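Local coordinates for protein 6-phosphogluconolactonase (Trypanosoma cruzi, PDB 6VYE) that probably hydrolyses 6-phosphogluconolactone to 6-phosphogluconate, the second step of the oxidative pentose phosphate pathway, in a protozoan parasite, at residues E23-I35 and M58-L70. Residues are numbered along the deposited sequence; the frame is centred on the assembly and turned at random.
Sequences ELSGVACKKIVEI and MLYSLLHEEHLHL
Leu-59 is a knob in the hole formed by Ser-25, Ala-28, Cys-29 and Ile-32 of helix 24-38. Its two methyls divide the hole: Leu-59 CD1 lies 3.3 Å from Cys-29 N, against the backbone, while Leu-59 CD2 lies 3.7 Å from Ala-28 CB and meets Ile-32 CD1 tip to tip. The backbones come nearest at Ser-25, where Ser-25 CB sits 3.6 Å from Leu-59 N; Ser-25 OG faces Met-58 CB. One turn on, Leu-62 CD2 rests 3.6 Å from Gly-26 CA, against the helix backbone. Cys-29 SG, turned anti to its own N (chi1 -175°), points between Leu-63 and His-67, 3.6 Å from Leu-63 CD2 and oblique to the imidazole. Beyond it, Val-33 CG2 stands over one face of the His-67 ring, 3.7 Å from the centroid and almost on the normal, a CH-pi contact at the break between helices 54-66 and 68-73. A glycerol, probably from crystallisation, lies beside this histidine. No hydrogen bond joins the segments, so shape and apolar contact carry the interface. The axes of segments 24-35 and 58-66 approach to 8.7 Å with a crossing angle of -57°. Ala-28 seats helix 24-38 on Ile-260 of strand 256-262, while Tyr-60 and Ser-61 touch helix 95-104; the contact joins two adjacent helices of the Rossmann-like alpha/beta fold of the glucosamine-6-phosphate isomerase/6-phosphogluconolactonase family.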
# COMPACT_ATOMS: atom_id res chain seq x y z
N GLU A 23 -2.98 6.17 18.02
CA GLU A 23 -4.28 5.45 17.97
C GLU A 23 -4.53 4.95 16.53
O GLU A 23 -5.45 4.14 16.35
CB GLU A 23 -5.35 6.42 18.46
CG GLU A 23 -6.72 5.82 18.81
CD GLU A 23 -7.82 6.88 18.96
OE1 GLU A 23 -9.01 6.57 18.63
OE2 GLU A 23 -7.49 8.02 19.38
N LEU A 24 -3.77 5.40 15.53
CA LEU A 24 -4.00 5.06 14.10
C LEU A 24 -3.80 3.55 13.89
O LEU A 24 -4.70 2.96 13.24
CB LEU A 24 -3.12 5.88 13.15
CG LEU A 24 -3.73 7.21 12.71
CD1 LEU A 24 -3.52 8.27 13.77
CD2 LEU A 24 -3.17 7.68 11.38
N SER A 25 -2.71 2.95 14.42
CA SER A 25 -2.44 1.50 14.21
C SER A 25 -3.61 0.68 14.75
O SER A 25 -3.98 -0.29 14.07
CB SER A 25 -1.11 1.01 14.75
OG SER A 25 -0.80 1.59 16.01
N GLY A 26 -4.16 1.08 15.89
CA GLY A 26 -5.31 0.43 16.55
C GLY A 26 -6.53 0.44 15.66
O GLY A 26 -7.19 -0.61 15.53
N VAL A 27 -6.86 1.59 15.07
CA VAL A 27 -8.01 1.72 14.12
C VAL A 27 -7.75 0.92 12.83
O VAL A 27 -8.69 0.33 12.32
CB VAL A 27 -8.32 3.20 13.82
CG1 VAL A 27 -9.43 3.32 12.78
CG2 VAL A 27 -8.70 3.95 15.09
N ALA A 28 -6.52 0.89 12.33
CA ALA A 28 -6.17 0.20 11.08
C ALA A 28 -6.31 -1.31 11.28
O ALA A 28 -6.93 -1.99 10.45
CB ALA A 28 -4.77 0.56 10.65
N CYS A 29 -5.79 -1.79 12.40
CA CYS A 29 -5.92 -3.19 12.84
C CYS A 29 -7.39 -3.59 12.94
O CYS A 29 -7.76 -4.67 12.39
CB CYS A 29 -5.22 -3.34 14.19
SG CYS A 29 -5.19 -5.06 14.73
N LYS A 30 -8.24 -2.75 13.52
CA LYS A 30 -9.69 -3.05 13.71
C LYS A 30 -10.34 -3.18 12.32
O LYS A 30 -11.09 -4.16 12.08
CB LYS A 30 -10.38 -1.95 14.52
CG LYS A 30 -11.87 -2.18 14.81
CD LYS A 30 -12.48 -1.19 15.78
CE LYS A 30 -13.91 -1.51 16.15
NZ LYS A 30 -14.54 -0.46 17.00
N LYS A 31 -10.04 -2.23 11.44
CA LYS A 31 -10.57 -2.23 10.05
C LYS A 31 -10.15 -3.53 9.35
O LYS A 31 -11.02 -4.17 8.76
CB LYS A 31 -10.09 -0.99 9.29
CG LYS A 31 -10.72 -0.82 7.91
CD LYS A 31 -12.22 -1.00 7.93
CE LYS A 31 -12.97 -0.09 7.00
NZ LYS A 31 -14.43 -0.29 7.16
N ILE A 32 -8.85 -3.87 9.36
CA ILE A 32 -8.36 -5.11 8.68
C ILE A 32 -9.09 -6.34 9.23
O ILE A 32 -9.60 -7.14 8.42
CB ILE A 32 -6.83 -5.24 8.76
CG1 ILE A 32 -6.12 -4.19 7.91
CG2 ILE A 32 -6.38 -6.65 8.36
CD1 ILE A 32 -4.71 -3.89 8.39
N VAL A 33 -9.20 -6.48 10.53
CA VAL A 33 -9.87 -7.64 11.19
C VAL A 33 -11.35 -7.65 10.80
O VAL A 33 -11.81 -8.73 10.47
CB VAL A 33 -9.65 -7.65 12.71
CG1 VAL A 33 -10.51 -8.69 13.43
CG2 VAL A 33 -8.18 -7.89 13.03
N GLU A 34 -12.03 -6.52 10.80
CA GLU A 34 -13.44 -6.41 10.36
C GLU A 34 -13.58 -6.92 8.92
O GLU A 34 -14.58 -7.63 8.65
CB GLU A 34 -13.92 -4.95 10.36
CG GLU A 34 -14.52 -4.50 11.67
CD GLU A 34 -14.70 -3.00 11.82
OE1 GLU A 34 -14.46 -2.23 10.82
OE2 GLU A 34 -15.03 -2.59 12.95
N ILE A 35 -12.65 -6.54 8.02
CA ILE A 35 -12.73 -6.96 6.60
C ILE A 35 -12.53 -8.49 6.57
O ILE A 35 -13.22 -9.15 5.81
CB ILE A 35 -11.68 -6.20 5.74
CG1 ILE A 35 -12.01 -4.71 5.65
CG2 ILE A 35 -11.53 -6.85 4.37
CD1 ILE A 35 -10.88 -3.89 5.11
N MET A 58 3.96 -0.60 13.44
CA MET A 58 3.21 -0.72 14.71
C MET A 58 1.92 -1.51 14.48
O MET A 58 1.56 -2.26 15.38
CB MET A 58 2.89 0.65 15.30
CG MET A 58 4.12 1.29 15.88
SD MET A 58 3.81 3.02 16.15
CE MET A 58 2.68 2.85 17.54
N LEU A 59 1.23 -1.28 13.36
CA LEU A 59 0.03 -2.05 12.97
C LEU A 59 0.42 -3.54 12.90
O LEU A 59 -0.30 -4.34 13.45
CB LEU A 59 -0.52 -1.48 11.66
CG LEU A 59 -1.48 -2.34 10.85
CD1 LEU A 59 -2.68 -2.74 11.67
CD2 LEU A 59 -1.93 -1.64 9.59
N TYR A 60 1.55 -3.88 12.31
CA TYR A 60 1.96 -5.29 12.09
C TYR A 60 2.35 -5.94 13.42
O TYR A 60 2.05 -7.17 13.58
CB TYR A 60 3.07 -5.43 11.05
CG TYR A 60 2.80 -4.75 9.74
CD1 TYR A 60 1.53 -4.48 9.31
CD2 TYR A 60 3.87 -4.39 8.92
CE1 TYR A 60 1.30 -3.86 8.09
CE2 TYR A 60 3.67 -3.73 7.73
CZ TYR A 60 2.38 -3.46 7.31
OH TYR A 60 2.22 -2.82 6.12
N SER A 61 2.94 -5.17 14.35
CA SER A 61 3.29 -5.65 15.71
C SER A 61 2.00 -5.85 16.50
O SER A 61 1.92 -6.81 17.26
CB SER A 61 4.19 -4.69 16.44
OG SER A 61 5.26 -4.35 15.59
N LEU A 62 1.04 -4.95 16.33
CA LEU A 62 -0.29 -5.09 16.95
C LEU A 62 -0.97 -6.37 16.45
O LEU A 62 -1.42 -7.13 17.31
CB LEU A 62 -1.08 -3.81 16.65
CG LEU A 62 -2.45 -3.69 17.31
CD1 LEU A 62 -2.40 -4.01 18.81
CD2 LEU A 62 -2.98 -2.29 17.08
N LEU A 63 -0.99 -6.64 15.13
CA LEU A 63 -1.58 -7.88 14.54
C LEU A 63 -0.91 -9.11 15.16
O LEU A 63 -1.62 -10.11 15.45
CB LEU A 63 -1.43 -7.87 13.01
CG LEU A 63 -2.35 -6.90 12.26
CD1 LEU A 63 -1.91 -6.69 10.82
CD2 LEU A 63 -3.78 -7.37 12.30
N HIS A 64 0.42 -9.04 15.34
CA HIS A 64 1.25 -10.16 15.85
C HIS A 64 0.90 -10.44 17.32
O HIS A 64 0.79 -11.61 17.67
CB HIS A 64 2.74 -9.86 15.72
CG HIS A 64 3.59 -11.01 16.14
ND1 HIS A 64 4.17 -11.09 17.39
CD2 HIS A 64 3.93 -12.14 15.49
CE1 HIS A 64 4.85 -12.22 17.48
NE2 HIS A 64 4.72 -12.89 16.33
N GLU A 65 0.73 -9.40 18.13
CA GLU A 65 0.46 -9.53 19.58
C GLU A 65 -1.01 -9.94 19.80
O GLU A 65 -1.26 -10.69 20.74
CB GLU A 65 0.75 -8.25 20.37
CG GLU A 65 2.06 -7.51 20.06
CD GLU A 65 3.36 -8.30 19.85
OE1 GLU A 65 4.32 -7.70 19.24
OE2 GLU A 65 3.43 -9.50 20.28
N GLU A 66 -1.96 -9.45 19.00
CA GLU A 66 -3.40 -9.61 19.33
C GLU A 66 -4.14 -10.54 18.37
O GLU A 66 -5.24 -10.94 18.72
CB GLU A 66 -4.07 -8.25 19.39
CG GLU A 66 -3.64 -7.50 20.64
CD GLU A 66 -4.24 -6.13 20.81
OE1 GLU A 66 -3.82 -5.43 21.76
OE2 GLU A 66 -5.13 -5.79 19.99
N HIS A 67 -3.60 -10.84 17.19
CA HIS A 67 -4.36 -11.58 16.14
C HIS A 67 -3.53 -12.71 15.53
O HIS A 67 -3.85 -13.14 14.41
CB HIS A 67 -4.96 -10.60 15.15
CG HIS A 67 -5.94 -9.67 15.77
ND1 HIS A 67 -7.19 -10.07 16.18
CD2 HIS A 67 -5.86 -8.35 16.06
CE1 HIS A 67 -7.84 -9.05 16.70
NE2 HIS A 67 -7.06 -7.98 16.61
N LEU A 68 -2.55 -13.23 16.24
CA LEU A 68 -1.67 -14.26 15.63
C LEU A 68 -2.47 -15.52 15.29
O LEU A 68 -2.17 -16.18 14.28
CB LEU A 68 -0.51 -14.62 16.56
CG LEU A 68 0.60 -15.41 15.88
CD1 LEU A 68 0.99 -14.80 14.53
CD2 LEU A 68 1.82 -15.47 16.79
N HIS A 69 -3.42 -15.90 16.14
CA HIS A 69 -4.23 -17.11 15.93
C HIS A 69 -4.99 -16.99 14.60
O HIS A 69 -5.08 -17.97 13.85
CB HIS A 69 -5.17 -17.35 17.12
CG HIS A 69 -5.87 -18.65 16.96
ND1 HIS A 69 -7.13 -18.74 16.36
CD2 HIS A 69 -5.47 -19.91 17.23
CE1 HIS A 69 -7.47 -20.03 16.33
NE2 HIS A 69 -6.47 -20.75 16.83
N LEU A 70 -5.53 -15.81 14.34
CA LEU A 70 -6.34 -15.52 13.14
C LEU A 70 -5.44 -15.65 11.91
O LEU A 70 -5.92 -16.18 10.92
CB LEU A 70 -6.94 -14.12 13.28
CG LEU A 70 -7.74 -13.62 12.09
CD1 LEU A 70 -8.89 -14.55 11.77
CD2 LEU A 70 -8.27 -12.22 12.36